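Long-range contacts in chitinase (Chromobacterium violaceum, PDB 4TXG), which probably hydrolyses the glycosidic bonds of chitin, as a secreted chitinase of glycoside hydrolase family 18: residues D398-F406 against K418-N426; K387-D398 against R456-R466. One frame throughout, in Å; residues are numbered along the deposited sequence.

Contact 1: residues D398-F406 against K418-N426; sequences DLHGAWNRF and KDAELAFWN. With CS (cesium ion), chain M.
The Phe406 ring is covered on one face by Glu421, whose CA stands over its centre in a CH-pi contact, 3.8 Å from the centroid. The opposite face is covered by CG of the adjoining Arg405. A flat phenyl group suits this slot between the aliphatic parts of two polar residues. Phe424 receives Arg405 over a face: NH2 comes edge-first, 3.2 Å from Phe424 CZ, with guanidinium and ring planes at 88°, a cation-pi contact for which the extended arginine chain gives the reach. The two phenylalanine rings meet obliquely, Phe406 CZ lying 3.9 Å from Phe424 CB.

At the edge of the imidazole, His400 NE2 donates to Asp419 OD2 over 2.6 Å, nearly straight (167°), on the syn side of the carboxylate. Asp419 is also the N-cap: with CG anti to the backbone N (chi1 -173°), its short side chain turns OD1 back to accept from Glu421 N (2.9 Å) and Leu422 N, while OD2 faces the histidine. Both oxygens are thus gripped, and the helix start is tied to the loop.

A water joins Glu421 OE2, at 2.6 Å, to Leu399 O and Asn404 ND2. The Asn404 amide is steadied by an Asx turn, its OD1 accepting from Phe406 N at 3.1 Å.

The loop 398-406 follows barrel strand 391-395 and lies against the short helix 420-424, which a Schellman motif at Asn426 ends; Trp468 of strand 466-468 packs on His400 and donates from NE1 to Asn404 O.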
loop_
_atom_site.group_PDB
_atom_site.type_symbol
_atom_site.label_atom_id
_atom_site.label_comp_id
_atom_site.label_asym_id
_atom_site.label_seq_id
_atom_site.Cartn_x
_atom_site.Cartn_y
_atom_site.Cartn_z
ATOM N N ASP A 398 7.350 4.427 6.550
ATOM C CA ASP A 398 8.651 3.757 6.588
ATOM C C ASP A 398 9.490 4.073 5.353
ATOM O O ASP A 398 10.235 3.220 4.863
ATOM C CB ASP A 398 8.485 2.246 6.742
ATOM C CG ASP A 398 8.103 1.852 8.153
ATOM O OD1 ASP A 398 8.150 2.722 9.046
ATOM O OD2 ASP A 398 7.773 0.671 8.374
ATOM N N LEU A 399 9.388 5.311 4.871
ATOM C CA LEU A 399 10.216 5.783 3.763
ATOM C C LEU A 399 11.644 6.049 4.244
ATOM O O LEU A 399 12.596 5.979 3.462
ATOM C CB LEU A 399 9.625 7.061 3.142
ATOM C CG LEU A 399 8.250 6.896 2.483
ATOM C CD1 LEU A 399 7.688 8.240 2.030
ATOM C CD2 LEU A 399 8.346 5.925 1.317
ATOM N N HIS A 400 11.772 6.356 5.532
ATOM C CA HIS A 400 13.058 6.505 6.210
ATOM C C HIS A 400 12.946 5.889 7.603
ATOM O O HIS A 400 11.874 5.892 8.202
ATOM C CB HIS A 400 13.473 7.981 6.313
ATOM C CG HIS A 400 13.914 8.571 5.013
ATOM N ND1 HIS A 400 15.058 8.164 4.363
ATOM C CD2 HIS A 400 13.359 9.532 4.229
ATOM C CE1 HIS A 400 15.191 8.840 3.235
ATOM N NE2 HIS A 400 14.173 9.680 3.134
ATOM N N GLY A 401 14.055 5.372 8.117
ATOM C CA GLY A 401 14.057 4.678 9.395
ATOM C C GLY A 401 15.460 4.198 9.702
ATOM O O GLY A 401 16.348 4.312 8.858
ATOM N N ALA A 402 15.657 3.630 10.888
ATOM C CA ALA A 402 17.007 3.379 11.384
ATOM C C ALA A 402 17.671 2.120 10.816
ATOM O O ALA A 402 18.757 1.731 11.257
ATOM C CB ALA A 402 16.988 3.321 12.903
ATOM N N TRP A 403 17.043 1.500 9.825
ATOM C CA TRP A 403 17.717 0.468 9.035
ATOM C C TRP A 403 18.836 1.088 8.184
ATOM O O TRP A 403 19.736 0.382 7.723
ATOM C CB TRP A 403 16.712 -0.278 8.149
ATOM C CG TRP A 403 15.745 0.628 7.444
ATOM C CD1 TRP A 403 15.918 1.219 6.230
ATOM C CD2 TRP A 403 14.455 1.047 7.913
ATOM N NE1 TRP A 403 14.819 1.979 5.911
ATOM C CE2 TRP A 403 13.907 1.888 6.927
ATOM C CE3 TRP A 403 13.709 0.786 9.069
ATOM C CZ2 TRP A 403 12.650 2.471 7.060
ATOM C CZ3 TRP A 403 12.460 1.371 9.200
ATOM C CH2 TRP A 403 11.944 2.203 8.203
ATOM N N ASN A 404 18.793 2.401 7.980
ATOM C CA ASN A 404 19.963 3.085 7.425
ATOM C C ASN A 404 20.207 4.435 8.087
ATOM O O ASN A 404 19.476 4.844 8.986
ATOM C CB ASN A 404 19.856 3.225 5.899
ATOM C CG ASN A 404 18.711 4.119 5.453
ATOM O OD1 ASN A 404 18.541 5.225 5.949
ATOM N ND2 ASN A 404 17.926 3.635 4.492
ATOM N N ARG A 405 21.246 5.124 7.633
ATOM C CA ARG A 405 21.761 6.284 8.339
ATOM C C ARG A 405 21.080 7.609 7.992
ATOM O O ARG A 405 21.390 8.631 8.599
ATOM C CB ARG A 405 23.255 6.425 8.055
ATOM C CG ARG A 405 23.554 6.896 6.623
ATOM C CD ARG A 405 25.050 6.790 6.335
ATOM N NE ARG A 405 25.392 7.239 4.984
ATOM C CZ ARG A 405 25.348 6.454 3.911
ATOM N NH1 ARG A 405 24.956 5.190 4.018
ATOM N NH2 ARG A 405 25.683 6.935 2.723
ATOM N N PHE A 406 20.178 7.606 7.016
ATOM C CA PHE A 406 19.621 8.862 6.525
ATOM C C PHE A 406 18.448 9.317 7.385
ATOM O O PHE A 406 17.359 8.755 7.322
ATOM C CB PHE A 406 19.207 8.721 5.059
ATOM C CG PHE A 406 20.346 8.363 4.152
ATOM C CD1 PHE A 406 21.327 9.298 3.850
ATOM C CD2 PHE A 406 20.447 7.093 3.610
ATOM C CE1 PHE A 406 22.385 8.965 3.015
ATOM C CE2 PHE A 406 21.504 6.760 2.774
ATOM C CZ PHE A 406 22.469 7.698 2.487
ATOM N N LYS A 418 15.672 18.055 -0.984
ATOM C CA LYS A 418 16.800 17.915 -0.056
ATOM C C LYS A 418 16.877 16.553 0.655
ATOM O O LYS A 418 17.595 16.420 1.645
ATOM C CB LYS A 418 16.739 19.017 1.004
ATOM C CG LYS A 418 16.871 20.435 0.472
ATOM C CD LYS A 418 16.761 21.437 1.616
ATOM C CE LYS A 418 16.184 22.765 1.158
ATOM N NZ LYS A 418 14.759 22.626 0.736
ATOM N N ASP A 419 16.142 15.554 0.169
ATOM C CA ASP A 419 16.200 14.223 0.786
ATOM C C ASP A 419 17.640 13.716 0.748
ATOM O O ASP A 419 18.208 13.556 -0.328
ATOM C CB ASP A 419 15.266 13.233 0.078
ATOM C CG ASP A 419 15.185 11.887 0.798
ATOM O OD1 ASP A 419 16.212 11.187 0.887
ATOM O OD2 ASP A 419 14.088 11.518 1.270
ATOM N N ALA A 420 18.230 13.486 1.922
ATOM C CA ALA A 420 19.658 13.189 2.016
ATOM C C ALA A 420 20.019 11.867 1.338
ATOM O O ALA A 420 21.141 11.691 0.850
ATOM C CB ALA A 420 20.096 13.168 3.478
ATOM N N GLU A 421 19.069 10.934 1.311
ATOM C CA GLU A 421 19.304 9.649 0.662
ATOM C C GLU A 421 19.324 9.815 -0.852
ATOM O O GLU A 421 20.222 9.310 -1.534
ATOM C CB GLU A 421 18.240 8.629 1.072
ATOM C CG GLU A 421 18.484 7.237 0.522
ATOM C CD GLU A 421 17.626 6.177 1.188
ATOM O OE1 GLU A 421 17.798 4.985 0.851
ATOM O OE2 GLU A 421 16.789 6.519 2.055
ATOM N N LEU A 422 18.335 10.530 -1.376
ATOM C CA LEU A 422 18.275 10.815 -2.806
ATOM C C LEU A 422 19.494 11.609 -3.268
ATOM O O LEU A 422 20.024 11.356 -4.348
ATOM C CB LEU A 422 16.979 11.564 -3.148
ATOM C CG LEU A 422 15.710 10.739 -2.918
ATOM C CD1 LEU A 422 14.487 11.479 -3.468
ATOM C CD2 LEU A 422 15.835 9.376 -3.559
ATOM N N ALA A 423 19.954 12.552 -2.449
ATOM C CA ALA A 423 21.144 13.322 -2.788
ATOM C C ALA A 423 22.373 12.412 -2.846
ATOM O O ALA A 423 23.225 12.551 -3.730
ATOM C CB ALA A 423 21.361 14.453 -1.784
ATOM N N PHE A 424 22.454 11.467 -1.921
ATOM C CA PHE A 424 23.617 10.587 -1.873
ATOM C C PHE A 424 23.703 9.720 -3.130
ATOM O O PHE A 424 24.805 9.399 -3.595
ATOM C CB PHE A 424 23.573 9.708 -0.626
ATOM C CG PHE A 424 24.805 8.870 -0.438
ATOM C CD1 PHE A 424 25.992 9.457 -0.046
ATOM C CD2 PHE A 424 24.767 7.502 -0.642
ATOM C CE1 PHE A 424 27.132 8.692 0.132
ATOM C CE2 PHE A 424 25.911 6.732 -0.466
ATOM C CZ PHE A 424 27.082 7.333 -0.078
ATOM N N TRP A 425 22.548 9.357 -3.684
ATOM C CA TRP A 425 22.520 8.530 -4.899
ATOM C C TRP A 425 22.481 9.351 -6.184
ATOM O O TRP A 425 22.297 8.786 -7.266
ATOM C CB TRP A 425 21.319 7.579 -4.899
ATOM C CG TRP A 425 21.202 6.685 -3.706
ATOM C CD1 TRP A 425 20.099 6.526 -2.916
ATOM C CD2 TRP A 425 22.216 5.832 -3.154
ATOM N NE1 TRP A 425 20.362 5.627 -1.913
ATOM C CE2 TRP A 425 21.652 5.188 -2.033
ATOM C CE3 TRP A 425 23.541 5.549 -3.495
ATOM C CZ2 TRP A 425 22.369 4.284 -1.255
ATOM C CZ3 TRP A 425 24.250 4.646 -2.724
ATOM C CH2 TRP A 425 23.663 4.027 -1.613
ATOM N N ASN A 426 22.632 10.669 -6.052
ATOM C CA ASN A 426 22.704 11.606 -7.180
ATOM C C ASN A 426 21.398 11.729 -7.964
ATOM O O ASN A 426 21.403 12.069 -9.145
ATOM C CB ASN A 426 23.830 11.205 -8.146
ATOM C CG ASN A 426 24.344 12.372 -8.953
ATOM O OD1 ASN A 426 24.569 13.452 -8.416
ATOM N ND2 ASN A 426 24.536 12.161 -10.255
HETATM CS CS CS M . 4.479 -0.207 9.395
HETATM O O HOH W 1 15.239 4.919 3.406
HETATM O O HOH W 2 2.457 -1.888 7.395
HETATM O O HOH W 3 5.758 -2.290 11.119
#

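Contact 2: residues K387-D398 against R456-R466; sequences KYLDFVNVMSYD and RVNMGVPYYTR. With CS (cesium ion), chain M; CS (cesium ion), chain D.
Strands 391-395 and 457-462 are parallel neighbours in the TIM barrel of family 18 glycosidases, joined by regular backbone bonds: Val392 N to Arg456 O, Asn458 N to Val392 O, Val394 N to Asn458 O (2.8 Å) and Gly460 N to Val394 O. Glycine suits position 460, where Val394 O and the Tyr397 ring crowd in.

Apolar contacts lie on the face carrying Val392, Val394, Val457 and Met459, which is turned to helix 441-448. The bent methionine chain brings Met459 CE to 3.6 Å from Val394 CG1, and Val394 CG2 meets Val457 CG1 at 4.0 Å. The face bearing Asn393 and Asn458 looks into the barrel, towards Ile157 of strand 155-161.

Side chains also bond to backbone. Asn458 ND2 gives Val392 O a second donor from above its carbonyl plane, while OD1 accepts from Arg155. Ser396 OG, placed between backbone N and carbonyl carbon (chi1 38°), donates to a lone pair of Gly460 O at 2.7 Å. At the opposite end the buried Arg456 fastens the start of the pair: NH2 (2.7 Å) and NE converge side-on upon Leu389 O, in the guanidinium plane, and NH1 serves Glu124 O.

Charges and ions gather at the C-terminal ends of the strands. Met395 to Asp398 form the MxYD sequence typical of the family. A cesium ion lies 3.6 Å from Met395 SD and is also bound by Glu314; another is held by Tyr464 OH (3.1 Å) and, more distantly, Asp398 OD2. Asn410 ND2 donates to Asp398 OD1. Arg466 clasps the same carboxylate side-on in a salt bridge, NE meeting OD1 from above the carboxylate plane and NH2 meeting OD2 at 2.8 Å.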
loop_
_atom_site.group_PDB
_atom_site.type_symbol
_atom_site.label_atom_id
_atom_site.label_comp_id
_atom_site.label_asym_id
_atom_site.label_seq_id
_atom_site.Cartn_x
_atom_site.Cartn_y
_atom_site.Cartn_z
ATOM N N LYS A 387 -5.275 -4.424 -11.843
ATOM C CA LYS A 387 -6.613 -4.562 -12.407
ATOM C C LYS A 387 -7.494 -5.533 -11.609
ATOM O O LYS A 387 -8.711 -5.505 -11.742
ATOM C CB LYS A 387 -6.541 -5.021 -13.867
ATOM C CG LYS A 387 -5.952 -6.412 -14.036
ATOM C CD LYS A 387 -5.678 -6.771 -15.507
ATOM C CE LYS A 387 -6.955 -6.906 -16.310
ATOM N NZ LYS A 387 -6.708 -7.536 -17.646
ATOM N N TYR A 388 -6.889 -6.381 -10.778
ATOM C CA TYR A 388 -7.664 -7.360 -10.011
ATOM C C TYR A 388 -8.113 -6.848 -8.644
ATOM O O TYR A 388 -8.902 -7.503 -7.965
ATOM C CB TYR A 388 -6.849 -8.648 -9.837
ATOM C CG TYR A 388 -6.441 -9.229 -11.170
ATOM C CD1 TYR A 388 -7.403 -9.698 -12.060
ATOM C CD2 TYR A 388 -5.107 -9.280 -11.552
ATOM C CE1 TYR A 388 -7.049 -10.214 -13.294
ATOM C CE2 TYR A 388 -4.744 -9.795 -12.798
ATOM C CZ TYR A 388 -5.724 -10.260 -13.655
ATOM O OH TYR A 388 -5.382 -10.776 -14.892
ATOM N N LEU A 389 -7.604 -5.688 -8.239
ATOM C CA LEU A 389 -7.776 -5.224 -6.871
ATOM C C LEU A 389 -8.904 -4.212 -6.727
ATOM O O LEU A 389 -8.952 -3.203 -7.440
ATOM C CB LEU A 389 -6.472 -4.601 -6.359
ATOM C CG LEU A 389 -5.286 -5.558 -6.400
ATOM C CD1 LEU A 389 -3.988 -4.826 -6.061
ATOM C CD2 LEU A 389 -5.524 -6.704 -5.424
ATOM N N ASP A 390 -9.814 -4.475 -5.800
ATOM C CA ASP A 390 -10.852 -3.492 -5.513
ATOM C C ASP A 390 -10.239 -2.149 -5.147
ATOM O O ASP A 390 -10.711 -1.105 -5.591
ATOM C CB ASP A 390 -11.754 -3.986 -4.397
ATOM C CG ASP A 390 -12.662 -5.090 -4.861
ATOM O OD1 ASP A 390 -13.773 -4.777 -5.344
ATOM O OD2 ASP A 390 -12.249 -6.264 -4.783
ATOM N N PHE A 391 -9.189 -2.180 -4.330
ATOM C CA PHE A 391 -8.379 -0.988 -4.110
ATOM C C PHE A 391 -7.037 -1.358 -3.512
ATOM O O PHE A 391 -6.837 -2.500 -3.081
ATOM C CB PHE A 391 -9.110 0.058 -3.231
ATOM C CG PHE A 391 -9.564 -0.441 -1.879
ATOM C CD1 PHE A 391 -8.682 -0.502 -0.810
ATOM C CD2 PHE A 391 -10.896 -0.774 -1.660
ATOM C CE1 PHE A 391 -9.108 -0.915 0.451
ATOM C CE2 PHE A 391 -11.330 -1.208 -0.401
ATOM C CZ PHE A 391 -10.433 -1.272 0.654
ATOM N N VAL A 392 -6.107 -0.406 -3.518
ATOM C CA VAL A 392 -4.818 -0.628 -2.876
ATOM C C VAL A 392 -4.676 0.272 -1.664
ATOM O O VAL A 392 -5.255 1.343 -1.614
ATOM C CB VAL A 392 -3.625 -0.378 -3.833
ATOM C CG1 VAL A 392 -3.649 -1.396 -4.971
ATOM C CG2 VAL A 392 -3.622 1.045 -4.381
ATOM N N ASN A 393 -3.914 -0.205 -0.685
ATOM C CA ASN A 393 -3.514 0.582 0.472
ATOM C C ASN A 393 -2.033 0.838 0.336
ATOM O O ASN A 393 -1.226 -0.075 0.531
ATOM C CB ASN A 393 -3.820 -0.166 1.768
ATOM C CG ASN A 393 -5.299 -0.441 1.934
ATOM O OD1 ASN A 393 -6.122 0.445 1.718
ATOM N ND2 ASN A 393 -5.644 -1.673 2.275
ATOM N N VAL A 394 -1.671 2.064 -0.023
ATOM C CA VAL A 394 -0.278 2.347 -0.346
ATOM C C VAL A 394 0.501 2.586 0.943
ATOM O O VAL A 394 0.111 3.425 1.756
ATOM C CB VAL A 394 -0.140 3.575 -1.273
ATOM C CG1 VAL A 394 1.346 3.843 -1.549
ATOM C CG2 VAL A 394 -0.925 3.356 -2.580
ATOM N N MET A 395 1.589 1.843 1.137
ATOM C CA MET A 395 2.361 1.935 2.374
ATOM C C MET A 395 3.341 3.100 2.274
ATOM O O MET A 395 4.567 2.927 2.197
ATOM C CB MET A 395 3.066 0.606 2.669
ATOM C CG MET A 395 2.058 -0.483 3.047
ATOM S SD MET A 395 2.796 -2.094 3.423
ATOM C CE MET A 395 3.543 -2.447 1.838
ATOM N N SER A 396 2.757 4.294 2.247
ATOM C CA SER A 396 3.494 5.549 2.178
ATOM C C SER A 396 3.962 5.962 3.572
ATOM O O SER A 396 3.648 7.041 4.074
ATOM C CB SER A 396 2.627 6.639 1.535
ATOM O OG SER A 396 1.270 6.536 1.946
ATOM N N TYR A 397 4.705 5.057 4.191
ATOM C CA TYR A 397 5.362 5.302 5.459
ATOM C C TYR A 397 6.555 4.360 5.486
ATOM O O TYR A 397 6.743 3.579 4.549
ATOM C CB TYR A 397 4.418 5.082 6.649
ATOM C CG TYR A 397 3.534 3.833 6.583
ATOM C CD1 TYR A 397 4.084 2.554 6.599
ATOM C CD2 TYR A 397 2.151 3.945 6.530
ATOM C CE1 TYR A 397 3.272 1.419 6.546
ATOM C CE2 TYR A 397 1.337 2.818 6.487
ATOM C CZ TYR A 397 1.907 1.560 6.498
ATOM O OH TYR A 397 1.101 0.441 6.451
ATOM N N ASP A 398 7.350 4.427 6.550
ATOM C CA ASP A 398 8.651 3.757 6.588
ATOM C C ASP A 398 9.490 4.073 5.353
ATOM O O ASP A 398 10.235 3.220 4.863
ATOM C CB ASP A 398 8.485 2.246 6.742
ATOM C CG ASP A 398 8.103 1.852 8.153
ATOM O OD1 ASP A 398 8.150 2.722 9.046
ATOM O OD2 ASP A 398 7.773 0.671 8.374
ATOM N N ARG A 456 -9.732 4.079 -6.450
ATOM C CA ARG A 456 -9.260 2.764 -6.024
ATOM C C ARG A 456 -7.882 2.844 -5.377
ATOM O O ARG A 456 -7.207 1.833 -5.231
ATOM C CB ARG A 456 -9.254 1.779 -7.218
ATOM C CG ARG A 456 -10.689 1.392 -7.640
ATOM C CD ARG A 456 -10.796 0.602 -8.950
ATOM N NE ARG A 456 -9.993 -0.616 -8.942
ATOM C CZ ARG A 456 -9.346 -1.067 -10.011
ATOM N NH1 ARG A 456 -9.436 -0.404 -11.159
ATOM N NH2 ARG A 456 -8.606 -2.170 -9.939
ATOM N N VAL A 457 -7.484 4.049 -4.972
ATOM C CA VAL A 457 -6.215 4.235 -4.264
ATOM C C VAL A 457 -6.447 4.847 -2.882
ATOM O O VAL A 457 -7.172 5.834 -2.762
ATOM C CB VAL A 457 -5.251 5.157 -5.051
ATOM C CG1 VAL A 457 -3.925 5.310 -4.311
ATOM C CG2 VAL A 457 -5.013 4.610 -6.467
ATOM N N ASN A 458 -5.838 4.268 -1.852
ATOM C CA ASN A 458 -5.836 4.877 -0.517
ATOM C C ASN A 458 -4.402 5.036 -0.041
ATOM O O ASN A 458 -3.589 4.134 -0.216
ATOM C CB ASN A 458 -6.635 4.031 0.469
ATOM C CG ASN A 458 -7.975 3.608 -0.103
ATOM O OD1 ASN A 458 -8.928 4.377 -0.127
ATOM N ND2 ASN A 458 -8.034 2.393 -0.609
ATOM N N MET A 459 -4.086 6.179 0.557
ATOM C CA MET A 459 -2.712 6.434 0.971
ATOM C C MET A 459 -2.525 6.178 2.463
ATOM O O MET A 459 -3.357 6.586 3.277
ATOM C CB MET A 459 -2.318 7.873 0.623
ATOM C CG MET A 459 -2.457 8.185 -0.866
ATOM S SD MET A 459 -1.655 7.005 -1.965
ATOM C CE MET A 459 0.063 7.183 -1.484
ATOM N N GLY A 460 -1.426 5.512 2.817
ATOM C CA GLY A 460 -1.167 5.175 4.209
ATOM C C GLY A 460 -0.466 6.273 4.995
ATOM O O GLY A 460 0.369 6.997 4.462
ATOM N N VAL A 461 -0.803 6.377 6.278
ATOM C CA VAL A 461 -0.085 7.238 7.212
ATOM C C VAL A 461 0.237 6.432 8.469
ATOM O O VAL A 461 -0.486 5.478 8.802
ATOM C CB VAL A 461 -0.906 8.485 7.611
ATOM C CG1 VAL A 461 -1.214 9.344 6.392
ATOM C CG2 VAL A 461 -2.191 8.081 8.342
ATOM N N PRO A 462 1.326 6.794 9.167
ATOM C CA PRO A 462 1.720 6.055 10.369
ATOM C C PRO A 462 1.163 6.658 11.652
ATOM O O PRO A 462 1.123 7.879 11.776
ATOM C CB PRO A 462 3.244 6.179 10.356
ATOM C CG PRO A 462 3.462 7.565 9.802
ATOM C CD PRO A 462 2.369 7.762 8.763
ATOM N N TYR A 463 0.743 5.810 12.589
ATOM C CA TYR A 463 0.392 6.281 13.927
ATOM C C TYR A 463 1.506 5.897 14.902
ATOM O O TYR A 463 1.271 5.655 16.087
ATOM C CB TYR A 463 -0.948 5.695 14.391
ATOM C CG TYR A 463 -2.203 6.297 13.774
ATOM C CD1 TYR A 463 -2.137 7.291 12.793
ATOM C CD2 TYR A 463 -3.461 5.876 14.200
ATOM C CE1 TYR A 463 -3.309 7.830 12.244
ATOM C CE2 TYR A 463 -4.631 6.415 13.672
ATOM C CZ TYR A 463 -4.552 7.379 12.699
ATOM O OH TYR A 463 -5.725 7.894 12.181
ATOM N N TYR A 464 2.731 5.855 14.394
ATOM C CA TYR A 464 3.880 5.437 15.188
ATOM C C TYR A 464 5.089 6.236 14.712
ATOM O O TYR A 464 5.044 6.875 13.668
ATOM C CB TYR A 464 4.147 3.935 15.038
ATOM C CG TYR A 464 4.502 3.576 13.612
ATOM C CD1 TYR A 464 3.506 3.275 12.691
ATOM C CD2 TYR A 464 5.826 3.597 13.166
ATOM C CE1 TYR A 464 3.812 2.976 11.384
ATOM C CE2 TYR A 464 6.139 3.298 11.847
ATOM C CZ TYR A 464 5.125 2.996 10.962
ATOM O OH TYR A 464 5.416 2.699 9.647
ATOM N N THR A 465 6.166 6.174 15.478
ATOM C CA THR A 465 7.402 6.866 15.138
ATOM C C THR A 465 8.490 5.913 14.660
ATOM O O THR A 465 8.429 4.702 14.903
ATOM C CB THR A 465 7.973 7.622 16.358
ATOM O OG1 THR A 465 8.416 6.662 17.325
ATOM C CG2 THR A 465 6.912 8.510 16.986
ATOM N N ARG A 466 9.481 6.479 13.979
ATOM C CA ARG A 466 10.794 5.850 13.822
ATOM C C ARG A 466 11.796 6.893 14.285
ATOM O O ARG A 466 11.506 8.089 14.261
ATOM C CB ARG A 466 11.087 5.442 12.377
ATOM C CG ARG A 466 10.114 4.457 11.750
ATOM C CD ARG A 466 10.120 3.094 12.415
ATOM N NE ARG A 466 9.549 2.101 11.509
ATOM C CZ ARG A 466 9.236 0.863 11.864
ATOM N NH1 ARG A 466 9.432 0.462 13.115
ATOM N NH2 ARG A 466 8.725 0.031 10.966
HETATM CS CS CS M . 4.479 -0.207 9.395
HETATM CS CS CS D . 5.406 -2.610 5.781
HETATM O O HOH W 2 2.457 -1.888 7.395
HETATM O O HOH W 4 6.622 -3.334 8.875
HETATM O O HOH W 5 8.321 -3.201 4.885
HETATM O O HOH W 6 2.626 -4.126 6.727
HETATM O O HOH W 7 6.824 -0.447 6.553
#

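In the fold
Asp398 belongs to both contacts: it ends the run 387-398 and begins the loop 398-406. Contact 1 lies inside the loop that contact 2 closes. Contact 2 lies about 3 Å from the centre of the chain, whereas contact 1 lies about 20 Å from it, and their own centres are about 20 Å apart. They nevertheless touch, the Trp403 ring packing its CZ3 3.8 Å from Arg466 NE. The two cesium ions of contact 2, at Met395 and at Tyr464, mark the mouth of the barrel, where Glu314 ends a DxxDxDxE sequence; this is probably the active site, as in other family 18 chitinases. Contact 1 extends outward from that rim.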